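Local atomic coordinates of oligogalacturonate lyase (Yersinia enterocolitica subsp. enterocolitica, PDB entry 3PE7), a protein that probably cleaves oligogalacturonides, breakdown products of pectin, by beta-elimination in the cytoplasm, using a manganese ion held in a seven-bladed beta-propeller. Residues L26-P29 and D30-C33; W130-N133 and S134-K138; L184-N187 and Q188-H192; F244-D248 and G249-V253. All blocks are in the same frame, centred on the assembly; numbering follows the deposited sequence.

Interaction 1: residues L26-P29 and D30-C33; sequences LTPP and DVTC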
ATOM      1  N   LEU A  26      13.833   9.392  10.148  1.00  9.31           N
ATOM      2  CA  LEU A  26      14.918   8.735   9.411  1.00  9.49           C
ATOM      3  C   LEU A  26      15.489   9.579   8.278  1.00  9.77           C
ATOM      4  O   LEU A  26      16.602   9.327   7.820  1.00 10.39           O
ATOM      5  CB  LEU A  26      14.426   7.408   8.834  1.00  9.60           C
ATOM      6  CG  LEU A  26      13.835   6.367   9.792  1.00 11.05           C
ATOM      7  CD1 LEU A  26      13.344   5.175   8.991  1.00  8.32           C
ATOM      8  CD2 LEU A  26      14.856   5.918  10.826  1.00 11.50           C
ATOM      9  N   THR A  27      14.715  10.556   7.811  1.00 10.20           N
ATOM     10  CA  THR A  27      15.080  11.333   6.618  1.00 10.23           C
ATOM     11  C   THR A  27      14.967  12.832   6.916  1.00 10.24           C
ATOM     12  O   THR A  27      14.201  13.234   7.821  1.00 10.27           O
ATOM     13  CB  THR A  27      14.172  10.965   5.401  1.00  9.50           C
ATOM     14  OG1 THR A  27      12.807  11.230   5.734  1.00 10.19           O
ATOM     15  CG2 THR A  27      14.319   9.487   5.031  1.00 10.49           C
ATOM     16  N   PRO A  28      15.738  13.660   6.185  1.00 10.41           N
ATOM     17  CA  PRO A  28      15.767  15.094   6.468  1.00 11.01           C
ATOM     18  C   PRO A  28      14.579  15.830   5.837  1.00 11.83           C
ATOM     19  O   PRO A  28      14.363  15.694   4.628  1.00 11.67           O
ATOM     20  CB  PRO A  28      17.096  15.547   5.836  1.00 10.67           C
ATOM     21  CG  PRO A  28      17.312  14.590   4.683  1.00 10.37           C
ATOM     22  CD  PRO A  28      16.711  13.272   5.131  1.00 10.30           C
ATOM     23  N   PRO A  29      13.831  16.614   6.638  1.00 12.21           N
ATOM     24  CA  PRO A  29      12.574  17.188   6.154  1.00 12.66           C
ATOM     25  C   PRO A  29      12.752  18.396   5.230  1.00 12.71           C
ATOM     26  O   PRO A  29      11.767  19.071   4.920  1.00 13.52           O
ATOM     27  CB  PRO A  29      11.832  17.552   7.448  1.00 12.54           C
ATOM     28  CG  PRO A  29      12.916  17.790   8.448  1.00 13.72           C
ATOM     29  CD  PRO A  29      13.973  16.770   8.100  1.00 12.23           C
ATOM     30  N   ASP A  30      13.983  18.665   4.800  1.00 13.14           N
ATOM     31  CA  ASP A  30      14.178  19.605   3.699  1.00 13.25           C
ATOM     32  C   ASP A  30      14.251  18.874   2.360  1.00 12.32           C
ATOM     33  O   ASP A  30      14.447  19.513   1.314  1.00 12.87           O
ATOM     34  CB  ASP A  30      15.429  20.479   3.904  1.00 14.63           C
ATOM     35  CG  ASP A  30      16.709  19.700   3.762  1.00 17.70           C
ATOM     36  OD1 ASP A  30      16.830  18.593   4.339  1.00 18.44           O
ATOM     37  OD2 ASP A  30      17.602  20.180   3.033  1.00 23.36           O
ATOM     38  N   VAL A  31      14.111  17.544   2.372  1.00 11.30           N
ATOM     39  CA  VAL A  31      14.016  16.751   1.131  1.00  9.65           C
ATOM     40  C   VAL A  31      12.767  15.866   1.228  1.00 10.26           C
ATOM     41  O   VAL A  31      12.589  15.167   2.224  1.00  9.88           O
ATOM     42  CB  VAL A  31      15.269  15.866   0.926  1.00 10.40           C
ATOM     43  CG1 VAL A  31      15.135  14.999  -0.355  1.00 11.39           C
ATOM     44  CG2 VAL A  31      16.509  16.744   0.923  1.00  9.63           C
ATOM     45  N   THR A  32      11.920  15.888   0.203  1.00  8.74           N
ATOM     46  CA  THR A  32      10.733  15.027   0.213  1.00  8.99           C
ATOM     47  C   THR A  32      11.128  13.560   0.137  1.00  9.41           C
ATOM     48  O   THR A  32      11.760  13.127  -0.825  1.00  9.67           O
ATOM     49  CB  THR A  32       9.770  15.395  -0.940  1.00  9.11           C
ATOM     50  OG1 THR A  32       9.270  16.712  -0.696  1.00  8.81           O
ATOM     51  CG2 THR A  32       8.606  14.394  -1.047  1.00  8.60           C
ATOM     52  N   CYS A  33      10.783  12.809   1.188  1.00  9.32           N
ATOM     53  CA  CYS A  33      10.981  11.355   1.222  1.00  9.59           C
ATOM     54  C   CYS A  33       9.695  10.717   1.737  1.00  9.08           C
ATOM     55  O   CYS A  33       8.994  11.282   2.584  1.00  9.67           O
ATOM     56  CB  CYS A  33      12.129  10.976   2.165  1.00  9.75           C
ATOM     57  SG  CYS A  33      13.739  11.666   1.676  1.00 10.64           S
TER
HETATM   58  O   HOH W   1      12.405  13.620   4.534  1.00  8.88           O

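Interaction 2: residues W130-N133 and S134-K138; sequences WVAN and SDCTK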
ATOM      1  N   TRP A 130       0.952  -3.057  -9.353  1.00 12.88           N
ATOM      2  CA  TRP A 130       1.143  -4.483  -9.675  1.00 12.50           C
ATOM      3  C   TRP A 130       1.543  -5.213  -8.396  1.00 12.58           C
ATOM      4  O   TRP A 130       2.424  -4.735  -7.657  1.00 12.84           O
ATOM      5  CB  TRP A 130       2.228  -4.640 -10.738  1.00 13.55           C
ATOM      6  CG  TRP A 130       1.815  -4.073 -12.044  1.00 14.61           C
ATOM      7  CD1 TRP A 130       1.893  -2.768 -12.431  1.00 19.22           C
ATOM      8  CD2 TRP A 130       1.224  -4.786 -13.139  1.00 16.60           C
ATOM      9  NE1 TRP A 130       1.391  -2.620 -13.713  1.00 20.67           N
ATOM     10  CE2 TRP A 130       0.974  -3.846 -14.168  1.00 18.38           C
ATOM     11  CE3 TRP A 130       0.873  -6.127 -13.349  1.00 15.88           C
ATOM     12  CZ2 TRP A 130       0.403  -4.210 -15.400  1.00 18.06           C
ATOM     13  CZ3 TRP A 130       0.297  -6.488 -14.574  1.00 16.38           C
ATOM     14  CH2 TRP A 130       0.073  -5.533 -15.582  1.00 16.91           C
ATOM     15  N   VAL A 131       0.917  -6.365  -8.127  1.00 12.13           N
ATOM     16  CA  VAL A 131       1.155  -7.076  -6.852  1.00 12.42           C
ATOM     17  C   VAL A 131       1.593  -8.505  -7.141  1.00 12.17           C
ATOM     18  O   VAL A 131       0.977  -9.186  -7.953  1.00 12.17           O
ATOM     19  CB  VAL A 131      -0.128  -7.082  -5.966  1.00 12.67           C
ATOM     20  CG1 VAL A 131       0.011  -8.048  -4.766  1.00 13.25           C
ATOM     21  CG2 VAL A 131      -0.432  -5.672  -5.487  1.00 13.11           C
ATOM     22  N   ALA A 132       2.658  -8.947  -6.474  1.00 12.13           N
ATOM     23  CA  ALA A 132       3.196 -10.288  -6.727  1.00 12.25           C
ATOM     24  C   ALA A 132       2.508 -11.351  -5.893  1.00 11.90           C
ATOM     25  O   ALA A 132       1.908 -11.069  -4.856  1.00 11.34           O
ATOM     26  CB  ALA A 132       4.701 -10.316  -6.478  1.00 11.67           C
ATOM     27  N   ASN A 133       2.599 -12.592  -6.367  1.00 11.91           N
ATOM     28  CA  ASN A 133       2.285 -13.744  -5.532  1.00 11.39           C
ATOM     29  C   ASN A 133       3.388 -13.970  -4.481  1.00 11.60           C
ATOM     30  O   ASN A 133       4.455 -13.360  -4.544  1.00 11.02           O
ATOM     31  CB  ASN A 133       2.067 -14.982  -6.421  1.00 11.86           C
ATOM     32  CG  ASN A 133       3.339 -15.432  -7.145  1.00 11.01           C
ATOM     33  OD1 ASN A 133       4.266 -14.663  -7.345  1.00 10.35           O
ATOM     34  ND2 ASN A 133       3.377 -16.704  -7.525  1.00 11.48           N
ATOM     35  N   SER A 134       3.128 -14.821  -3.493  1.00 11.66           N
ATOM     36  CA  SER A 134       4.095 -15.011  -2.412  1.00 12.25           C
ATOM     37  C   SER A 134       5.442 -15.528  -2.909  1.00 12.17           C
ATOM     38  O   SER A 134       6.494 -15.135  -2.395  1.00 12.59           O
ATOM     39  CB  SER A 134       3.523 -15.946  -1.351  1.00 11.83           C
ATOM     40  OG  SER A 134       2.415 -15.345  -0.702  1.00 13.95           O
ATOM     41  N   ASP A 135       5.397 -16.400  -3.925  1.00 13.37           N
ATOM     42  CA  ASP A 135       6.598 -16.954  -4.535  1.00 13.90           C
ATOM     43  C   ASP A 135       7.404 -15.952  -5.384  1.00 13.80           C
ATOM     44  O   ASP A 135       8.560 -16.213  -5.743  1.00 14.18           O
ATOM     45  CB  ASP A 135       6.243 -18.204  -5.354  1.00 13.96           C
ATOM     46  CG  ASP A 135       5.937 -19.412  -4.473  1.00 17.01           C
ATOM     47  OD1 ASP A 135       6.392 -19.442  -3.310  1.00 17.82           O
ATOM     48  OD2 ASP A 135       5.249 -20.337  -4.953  1.00 17.19           O
ATOM     49  N   CYS A 136       6.779 -14.815  -5.690  1.00 13.80           N
ATOM     50  CA  CYS A 136       7.344 -13.765  -6.554  1.00 12.97           C
ATOM     51  C   CYS A 136       7.725 -14.347  -7.923  1.00 13.09           C
ATOM     52  O   CYS A 136       8.854 -14.178  -8.396  1.00 13.40           O
ATOM     53  CB  CYS A 136       8.508 -13.036  -5.869  1.00 13.76           C
ATOM     54  SG  CYS A 136       8.818 -11.384  -6.546  1.00 14.35           S
ATOM     55  N   THR A 137       6.762 -15.049  -8.523  1.00 12.91           N
ATOM     56  CA  THR A 137       6.915 -15.603  -9.867  1.00 13.92           C
ATOM     57  C   THR A 137       5.879 -15.056 -10.839  1.00 14.21           C
ATOM     58  O   THR A 137       6.026 -15.220 -12.067  1.00 14.01           O
ATOM     59  CB  THR A 137       6.839 -17.159  -9.861  1.00 13.96           C
ATOM     60  OG1 THR A 137       5.576 -17.591  -9.317  1.00 14.94           O
ATOM     61  CG2 THR A 137       7.997 -17.758  -9.091  1.00 14.98           C
ATOM     62  N   LYS A 138       4.841 -14.407 -10.295  1.00 13.60           N
ATOM     63  CA  LYS A 138       3.714 -13.859 -11.069  1.00 13.93           C
ATOM     64  C   LYS A 138       3.261 -12.522 -10.472  1.00 14.38           C
ATOM     65  O   LYS A 138       3.451 -12.288  -9.286  1.00 14.13           O
ATOM     66  CB  LYS A 138       2.518 -14.815 -11.077  1.00 14.05           C
ATOM     67  CG  LYS A 138       2.734 -16.104 -11.896  1.00 14.96           C
ATOM     68  CD  LYS A 138       1.585 -17.070 -11.722  1.00 15.60           C
ATOM     69  CE  LYS A 138       1.713 -17.807 -10.404  1.00 15.79           C
ATOM     70  NZ  LYS A 138       0.731 -18.936 -10.267  1.00 16.05           N
TER

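Interaction 3: residues L184-N187 and Q188-H192; sequences LQEN and QWLGH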
ATOM      1  N   LEU A 184      -9.643 -11.498 -16.494  1.00 18.47           N
ATOM      2  CA  LEU A 184     -10.981 -10.922 -16.529  1.00 17.61           C
ATOM      3  C   LEU A 184     -10.957  -9.621 -17.319  1.00 17.73           C
ATOM      4  O   LEU A 184     -10.002  -8.846 -17.221  1.00 17.98           O
ATOM      5  CB  LEU A 184     -11.483 -10.637 -15.105  1.00 17.75           C
ATOM      6  CG  LEU A 184     -12.823  -9.933 -14.902  1.00 17.41           C
ATOM      7  CD1 LEU A 184     -14.028 -10.785 -15.326  1.00 18.37           C
ATOM      8  CD2 LEU A 184     -12.967  -9.483 -13.431  1.00 16.60           C
ATOM      9  N   GLN A 185     -12.003  -9.388 -18.106  1.00 17.81           N
ATOM     10  CA  GLN A 185     -12.146  -8.120 -18.828  1.00 17.88           C
ATOM     11  C   GLN A 185     -13.610  -7.717 -18.831  1.00 17.58           C
ATOM     12  O   GLN A 185     -14.476  -8.510 -19.223  1.00 17.61           O
ATOM     13  CB  GLN A 185     -11.581  -8.210 -20.253  1.00 17.81           C
ATOM     14  CG  GLN A 185     -11.700  -6.900 -21.048  1.00 19.63           C
ATOM     15  CD  GLN A 185     -10.924  -6.938 -22.345  1.00 20.53           C
ATOM     16  OE1 GLN A 185      -9.737  -7.288 -22.362  1.00 22.86           O
ATOM     17  NE2 GLN A 185     -11.583  -6.559 -23.443  1.00 19.95           N
ATOM     18  N   GLU A 186     -13.879  -6.502 -18.337  1.00 16.82           N
ATOM     19  CA  GLU A 186     -15.235  -5.966 -18.195  1.00 16.75           C
ATOM     20  C   GLU A 186     -15.257  -4.476 -18.484  1.00 16.53           C
ATOM     21  O   GLU A 186     -14.231  -3.803 -18.346  1.00 16.92           O
ATOM     22  CB  GLU A 186     -15.774  -6.186 -16.771  1.00 16.72           C
ATOM     23  CG  GLU A 186     -15.971  -7.651 -16.390  1.00 17.21           C
ATOM     24  CD  GLU A 186     -16.514  -7.843 -14.977  1.00 18.46           C
ATOM     25  OE1 GLU A 186     -16.219  -7.004 -14.084  1.00 18.91           O
ATOM     26  OE2 GLU A 186     -17.227  -8.851 -14.759  1.00 17.36           O
ATOM     27  N   ASN A 187     -16.432  -3.969 -18.869  1.00 16.20           N
ATOM     28  CA  ASN A 187     -16.635  -2.529 -19.026  1.00 16.94           C
ATOM     29  C   ASN A 187     -17.129  -1.904 -17.723  1.00 16.42           C
ATOM     30  O   ASN A 187     -18.216  -1.319 -17.636  1.00 17.63           O
ATOM     31  CB  ASN A 187     -17.575  -2.238 -20.199  1.00 16.98           C
ATOM     32  CG  ASN A 187     -16.961  -2.600 -21.540  1.00 19.50           C
ATOM     33  OD1 ASN A 187     -15.747  -2.794 -21.665  1.00 19.96           O
ATOM     34  ND2 ASN A 187     -17.806  -2.703 -22.556  1.00 20.83           N
ATOM     35  N   GLN A 188     -16.327  -2.075 -16.679  1.00 16.05           N
ATOM     36  CA  GLN A 188     -16.526  -1.348 -15.421  1.00 15.67           C
ATOM     37  C   GLN A 188     -15.163  -1.175 -14.758  1.00 14.25           C
ATOM     38  O   GLN A 188     -14.229  -1.927 -15.022  1.00 14.52           O
ATOM     39  CB  GLN A 188     -17.546  -2.027 -14.487  1.00 15.60           C
ATOM     40  CG  GLN A 188     -17.095  -3.312 -13.767  1.00 17.81           C
ATOM     41  CD  GLN A 188     -18.254  -4.010 -13.059  1.00 17.68           C
ATOM     42  OE1 GLN A 188     -19.048  -3.375 -12.353  1.00 19.38           O
ATOM     43  NE2 GLN A 188     -18.371  -5.323 -13.266  1.00 17.84           N
ATOM     44  N   TRP A 189     -15.053  -0.167 -13.907  1.00 13.67           N
ATOM     45  CA  TRP A 189     -13.762   0.179 -13.314  1.00 12.65           C
ATOM     46  C   TRP A 189     -13.310  -0.895 -12.320  1.00 11.89           C
ATOM     47  O   TRP A 189     -13.913  -1.057 -11.253  1.00 12.32           O
ATOM     48  CB  TRP A 189     -13.894   1.510 -12.590  1.00 12.41           C
ATOM     49  CG  TRP A 189     -12.601   2.180 -12.258  1.00 13.27           C
ATOM     50  CD1 TRP A 189     -11.333   1.717 -12.480  1.00 11.48           C
ATOM     51  CD2 TRP A 189     -12.461   3.450 -11.624  1.00 12.15           C
ATOM     52  NE1 TRP A 189     -10.404   2.637 -12.022  1.00 13.38           N
ATOM     53  CE2 TRP A 189     -11.077   3.704 -11.491  1.00 12.89           C
ATOM     54  CE3 TRP A 189     -13.380   4.404 -11.149  1.00 14.38           C
ATOM     55  CZ2 TRP A 189     -10.584   4.875 -10.904  1.00 12.92           C
ATOM     56  CZ3 TRP A 189     -12.893   5.572 -10.577  1.00 14.23           C
ATOM     57  CH2 TRP A 189     -11.498   5.794 -10.458  1.00 12.72           C
ATOM     58  N   LEU A 190     -12.262  -1.621 -12.692  1.00 11.77           N
ATOM     59  CA  LEU A 190     -11.651  -2.626 -11.817  1.00 12.56           C
ATOM     60  C   LEU A 190     -10.384  -2.075 -11.183  1.00 12.10           C
ATOM     61  O   LEU A 190      -9.640  -1.302 -11.801  1.00 12.48           O
ATOM     62  CB  LEU A 190     -11.324  -3.887 -12.613  1.00 13.34           C
ATOM     63  CG  LEU A 190     -12.529  -4.522 -13.311  1.00 13.86           C
ATOM     64  CD1 LEU A 190     -12.075  -5.772 -14.028  1.00 15.62           C
ATOM     65  CD2 LEU A 190     -13.667  -4.838 -12.343  1.00 13.71           C
ATOM     66  N   GLY A 191     -10.136  -2.475  -9.940  1.00 12.35           N
ATOM     67  CA  GLY A 191      -8.994  -1.951  -9.208  1.00 12.20           C
ATOM     68  C   GLY A 191      -8.404  -2.927  -8.203  1.00 12.91           C
ATOM     69  O   GLY A 191      -8.966  -4.001  -7.943  1.00 13.07           O
ATOM     70  N   HIS A 192      -7.256  -2.531  -7.663  1.00 13.01           N
ATOM     71  CA  HIS A 192      -6.598  -3.185  -6.510  1.00 13.70           C
ATOM     72  C   HIS A 192      -6.576  -4.727  -6.575  1.00 13.74           C
ATOM     73  O   HIS A 192      -7.052  -5.392  -5.635  1.00 13.23           O
ATOM     74  CB  HIS A 192      -7.229  -2.688  -5.188  1.00 14.46           C
ATOM     75  CG  HIS A 192      -6.409  -2.987  -3.959  1.00 15.41           C
ATOM     76  ND1 HIS A 192      -6.986  -3.291  -2.740  1.00 19.09           N
ATOM     77  CD2 HIS A 192      -5.069  -3.049  -3.766  1.00 18.76           C
ATOM     78  CE1 HIS A 192      -6.036  -3.532  -1.853  1.00 17.43           C
ATOM     79  NE2 HIS A 192      -4.864  -3.377  -2.444  1.00 16.53           N
TER
HETATM   80  O   HOH W   2     -19.242  -8.456 -12.913  1.00 40.86           O

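Interaction 4: residues F244-D248 and G249-V253; sequences FWVPD and GSALV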
ATOM      1  N   PHE A 244      -7.642  -5.505   2.553  1.00  9.42           N
ATOM      2  CA  PHE A 244      -6.292  -6.031   2.399  1.00  8.92           C
ATOM      3  C   PHE A 244      -6.266  -7.490   2.854  1.00  8.73           C
ATOM      4  O   PHE A 244      -7.129  -7.920   3.629  1.00  9.27           O
ATOM      5  CB  PHE A 244      -5.234  -5.205   3.156  1.00  9.01           C
ATOM      6  CG  PHE A 244      -5.340  -5.275   4.657  1.00  9.32           C
ATOM      7  CD1 PHE A 244      -4.490  -6.117   5.396  1.00 10.11           C
ATOM      8  CD2 PHE A 244      -6.278  -4.505   5.342  1.00  9.27           C
ATOM      9  CE1 PHE A 244      -4.582  -6.175   6.799  1.00 10.60           C
ATOM     10  CE2 PHE A 244      -6.370  -4.539   6.728  1.00  9.92           C
ATOM     11  CZ  PHE A 244      -5.516  -5.378   7.466  1.00 10.37           C
ATOM     12  N   TRP A 245      -5.301  -8.246   2.338  1.00  8.47           N
ATOM     13  CA  TRP A 245      -5.031  -9.592   2.830  1.00  8.77           C
ATOM     14  C   TRP A 245      -4.192  -9.526   4.102  1.00  8.49           C
ATOM     15  O   TRP A 245      -3.153  -8.859   4.130  1.00  9.00           O
ATOM     16  CB  TRP A 245      -4.233 -10.412   1.801  1.00  8.35           C
ATOM     17  CG  TRP A 245      -5.031 -10.880   0.589  1.00  9.66           C
ATOM     18  CD1 TRP A 245      -4.843 -10.486  -0.723  1.00  9.87           C
ATOM     19  CD2 TRP A 245      -6.115 -11.804   0.580  1.00 10.60           C
ATOM     20  NE1 TRP A 245      -5.746 -11.135  -1.543  1.00 10.74           N
ATOM     21  CE2 TRP A 245      -6.549 -11.933  -0.766  1.00 10.57           C
ATOM     22  CE3 TRP A 245      -6.761 -12.549   1.578  1.00 11.83           C
ATOM     23  CZ2 TRP A 245      -7.590 -12.790  -1.138  1.00 13.00           C
ATOM     24  CZ3 TRP A 245      -7.807 -13.406   1.210  1.00 13.58           C
ATOM     25  CH2 TRP A 245      -8.219 -13.504  -0.139  1.00 13.50           C
ATOM     26  N   VAL A 246      -4.613 -10.242   5.145  1.00  7.98           N
ATOM     27  CA  VAL A 246      -3.655 -10.539   6.230  1.00  8.75           C
ATOM     28  C   VAL A 246      -2.461 -11.218   5.547  1.00  8.22           C
ATOM     29  O   VAL A 246      -2.656 -12.064   4.676  1.00  8.81           O
ATOM     30  CB  VAL A 246      -4.262 -11.467   7.305  1.00  8.70           C
ATOM     31  CG1 VAL A 246      -3.303 -11.622   8.504  1.00  8.74           C
ATOM     32  CG2 VAL A 246      -5.595 -10.911   7.795  1.00  9.86           C
ATOM     33  N   PRO A 247      -1.224 -10.828   5.905  1.00  8.07           N
ATOM     34  CA  PRO A 247      -0.050 -11.330   5.148  1.00  8.72           C
ATOM     35  C   PRO A 247       0.140 -12.831   5.170  1.00  8.94           C
ATOM     36  O   PRO A 247       0.766 -13.355   4.255  1.00  9.42           O
ATOM     37  CB  PRO A 247       1.138 -10.612   5.798  1.00  8.94           C
ATOM     38  CG  PRO A 247       0.546  -9.306   6.308  1.00  7.75           C
ATOM     39  CD  PRO A 247      -0.884  -9.676   6.757  1.00  8.06           C
ATOM     40  N   ASP A 248      -0.409 -13.509   6.169  1.00  9.13           N
ATOM     41  CA  ASP A 248      -0.377 -14.988   6.167  1.00  9.45           C
ATOM     42  C   ASP A 248      -1.443 -15.614   5.259  1.00  9.69           C
ATOM     43  O   ASP A 248      -1.462 -16.832   5.091  1.00 10.06           O
ATOM     44  CB  ASP A 248      -0.429 -15.562   7.594  1.00  9.37           C
ATOM     45  CG  ASP A 248      -1.779 -15.346   8.293  1.00 10.51           C
ATOM     46  OD1 ASP A 248      -2.732 -14.775   7.708  1.00 11.25           O
ATOM     47  OD2 ASP A 248      -1.874 -15.787   9.465  1.00 11.59           O
ATOM     48  N   GLY A 249      -2.323 -14.790   4.690  1.00  9.39           N
ATOM     49  CA  GLY A 249      -3.368 -15.263   3.774  1.00  9.77           C
ATOM     50  C   GLY A 249      -4.563 -15.924   4.447  1.00  9.61           C
ATOM     51  O   GLY A 249      -5.377 -16.577   3.775  1.00 10.29           O
ATOM     52  N   SER A 250      -4.664 -15.766   5.763  1.00  9.45           N
ATOM     53  CA  SER A 250      -5.741 -16.395   6.545  1.00  9.78           C
ATOM     54  C   SER A 250      -7.118 -15.778   6.300  1.00  9.91           C
ATOM     55  O   SER A 250      -8.140 -16.468   6.433  1.00 10.76           O
ATOM     56  CB  SER A 250      -5.395 -16.338   8.039  1.00  9.31           C
ATOM     57  OG  SER A 250      -5.228 -14.983   8.484  1.00 10.03           O
ATOM     58  N   ALA A 251      -7.148 -14.486   5.946  1.00  9.45           N
ATOM     59  CA  ALA A 251      -8.406 -13.742   5.835  1.00  9.89           C
ATOM     60  C   ALA A 251      -8.208 -12.476   5.008  1.00  9.37           C
ATOM     61  O   ALA A 251      -7.066 -11.977   4.892  1.00  9.93           O
ATOM     62  CB  ALA A 251      -8.931 -13.376   7.218  1.00 10.64           C
ATOM     63  N   LEU A 252      -9.319 -11.979   4.449  1.00  9.65           N
ATOM     64  CA  LEU A 252      -9.397 -10.636   3.884  1.00 10.42           C
ATOM     65  C   LEU A 252     -10.026  -9.728   4.938  1.00 10.72           C
ATOM     66  O   LEU A 252     -11.080 -10.039   5.484  1.00 12.46           O
ATOM     67  CB  LEU A 252     -10.217 -10.638   2.586  1.00 10.25           C
ATOM     68  CG  LEU A 252     -10.138  -9.395   1.687  1.00 11.47           C
ATOM     69  CD1 LEU A 252      -8.782  -9.304   0.977  1.00 13.27           C
ATOM     70  CD2 LEU A 252     -11.278  -9.422   0.707  1.00 13.71           C
ATOM     71  N   VAL A 253      -9.350  -8.626   5.251  1.00 10.02           N
ATOM     72  CA  VAL A 253      -9.806  -7.681   6.280  1.00  9.82           C
ATOM     73  C   VAL A 253     -10.253  -6.412   5.572  1.00 10.35           C
ATOM     74  O   VAL A 253      -9.707  -6.054   4.535  1.00 10.07           O
ATOM     75  CB  VAL A 253      -8.679  -7.401   7.312  1.00  9.62           C
ATOM     76  CG1 VAL A 253      -9.031  -6.258   8.290  1.00  9.45           C
ATOM     77  CG2 VAL A 253      -8.345  -8.684   8.090  1.00 10.24           C
TER

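Interaction 1: residues L26-P29 and D30-C33
Thr27 and Cys33 face each other across the base of this loop, and here the packing is close. Thr27 OG1 lies 3.6 Å from Cys33 CB, while Thr27 CB meets Cys33 SG at 3.8 Å. A chi1 of 59° sets Thr27 OG1 between its own backbone N and carbonyl carbon. There it is hydrogen-bonded to Leu377 N and also to the oxygen of water 1, 2.7 Å away. Water 1 also lies within bonding distance of Val31 O, and so links the two limbs inside the loop. Phe52 and Leu377 close around the Thr27-Cys33 pair.

Farther out the contacts thin. Asp30, at the exposed end, brings OD1 within 3.4 Å of Pro28 CB, a plain van der Waals touch in which the two side chains cross obliquely, and Pro28 CG is 4.4 Å from Val31 CG2. The backbone is better tied: Val31 N donates to Pro28 O at 2.9 Å with an N-H...O angle of 160°. This bond closes a type I beta turn, Pro28 to Val31, with Pro29 and Asp30 at its corners, in the loop that leads from strand 22-25 to strand 33-34 and so from one propeller sheet to the next.

Interaction 2: residues W130-N133 and S134-K138
Asn133 directs its carboxamide into the loop at Thr137 and Lys138, and both ends of the amide find partners there. OD1 accepts two backbone N-H groups. Thr137 N comes at 2.8 Å in the carbonyl plane, on a lone pair, whereas Lys138 N, 3.0 Å from Asn133 OD1, stands 53° above that plane. At the other end Asn133 ND2 donates to Thr137 OG1 at 3.0 Å, almost straight (166°) and in the amide plane; the second bond of ND2, to Asp200 OD1, helps fix the amide's rotation. The group reaches the loop because chi1 of 66° swings CG back over its own main chain.

The main chain of Asn133 is satisfied too. Its O accepts from Cys136 N at 3.0 Å, the closing bond of a type I beta turn, and its N donates to Lys138 O at 3.1 Å. Lys138 O is also approached by Ala132 CA at 3.3 Å in a CA-H...O contact. The Lys138 side chain passes Asn133 at about a right angle, with CE 3.5 Å from ND2, and carries NZ to salt bridges with Glu223 and Asp200. Ser134 OG is bonded to Tyr198 N. The turn joins strand 124-132 to strand 138-145 in an antiparallel four-stranded sheet, while Tyr195 of strand 190-196, in the following sheet, packs on Asn133 and Lys138.

Interaction 3: residues L184-N187 and Q188-H192
Glu186 and Gln188 run side by side and point the same way, so that their polar ends meet at the surface. Gln188 NE2 donates to Glu186 OE1 at 2.9 Å. The two flat groups are not coplanar: carboxylate and amide planes stand 41° apart, and the donor reaches OE1 from above the carboxylate, 60° out of its plane. Each chain is extended beyond CG, but they start differently. A chi1 of 74° turns the Gln188 chain alongside Glu186. Water 2 lies beyond the pair, donating to Glu186 OE2 at 2.8 Å and accepting a weak bond from Gln188 NE2.

The residue between them makes the bend: Asn187 is the centre of an inverse gamma turn, and Gln188 N gives a weak bond to Glu186 O at 3.2 Å. This tight turn is the step from strand 180-186, an outermost strand of one propeller sheet, to strand 190-196, which begins the next.

Next to the polar pair the contact becomes apolar. The two methyls of Leu190 divide between Glu186 and Leu184: its CD2 lies 3.8 Å from Glu186 OE1, while its CD1 meets Leu184 CD2 at 3.9 Å. The two leucines cross at about a right angle and both lean on Phe205 of strand 202-207, with Cys168 and Ile142 also against Leu190.

Interaction 4: residues F244-D248 and G249-V253
Phe244 and Val253 form an antiparallel hydrogen-bonded pair in the beta hairpin of strands 238-245 and 252-258, the first two strands of a four-stranded propeller sheet. Val253 N donates to Phe244 O at 2.8 Å, with an N-H...O angle of 169°, and Phe244 N returns the bond to Val253 O. Trp245 and Leu252 follow as a non-hydrogen-bonded pair, their CA atoms 4.6 Å apart. Beyond them Val246 N bonds to Ala251 O. A type I beta turn from Val246 to Gly249 then reverses the chain, closed by Gly249 N donating to Val246 O at 2.7 Å; the positive phi of Gly249 (77°) carries the backbone out of the turn.

On one face of the hairpin the Leu252 methyl CD1 sits over the Trp245 indole, 3.8 Å from the centroid of its six-membered ring and 16° off the normal, a CH-pi contact. Ala251 O lies at the edge of that indole, near its plane. Trp245 NE1 bonds outside the hairpin to Ile194 O. On the other face Val253 sets its CB over the Phe244 ring, 4.0 Å from the centroid, while Val246 CG2 packs on Val253 CG2 at 3.6 Å.

The side chain of Ser250 is about 7 Å from a bound calcium ion, whose site includes Asp270 and Glu272. Asp248 turns back to grip Ser250: OD1 accepts Ser250 N from above the carboxylate plane and Ser250 OG, at 2.6 Å, on its syn lone pair.

The four contacts come in series along the chain, each a short local turn in the seven-bladed propeller. Interactions 2 and 3 reach the same sheet: interaction 2 joins its first two strands, 124-132 and 138-145, and interaction 3 leaves it from strand 180-186 for the sheet that begins with 190-196. Interaction 4 lies in the sheet after that. Centres of interactions 2 and 4 are 15 Å apart and those of 3 and 4 are 22 Å apart, though nearest atoms come within about 6 and 5 Å. Interaction 1 stands apart, 31 to 37 Å between centres. Interactions 2 and 4 thus turn the chain within a blade, whereas 1 and 3 carry it between blades.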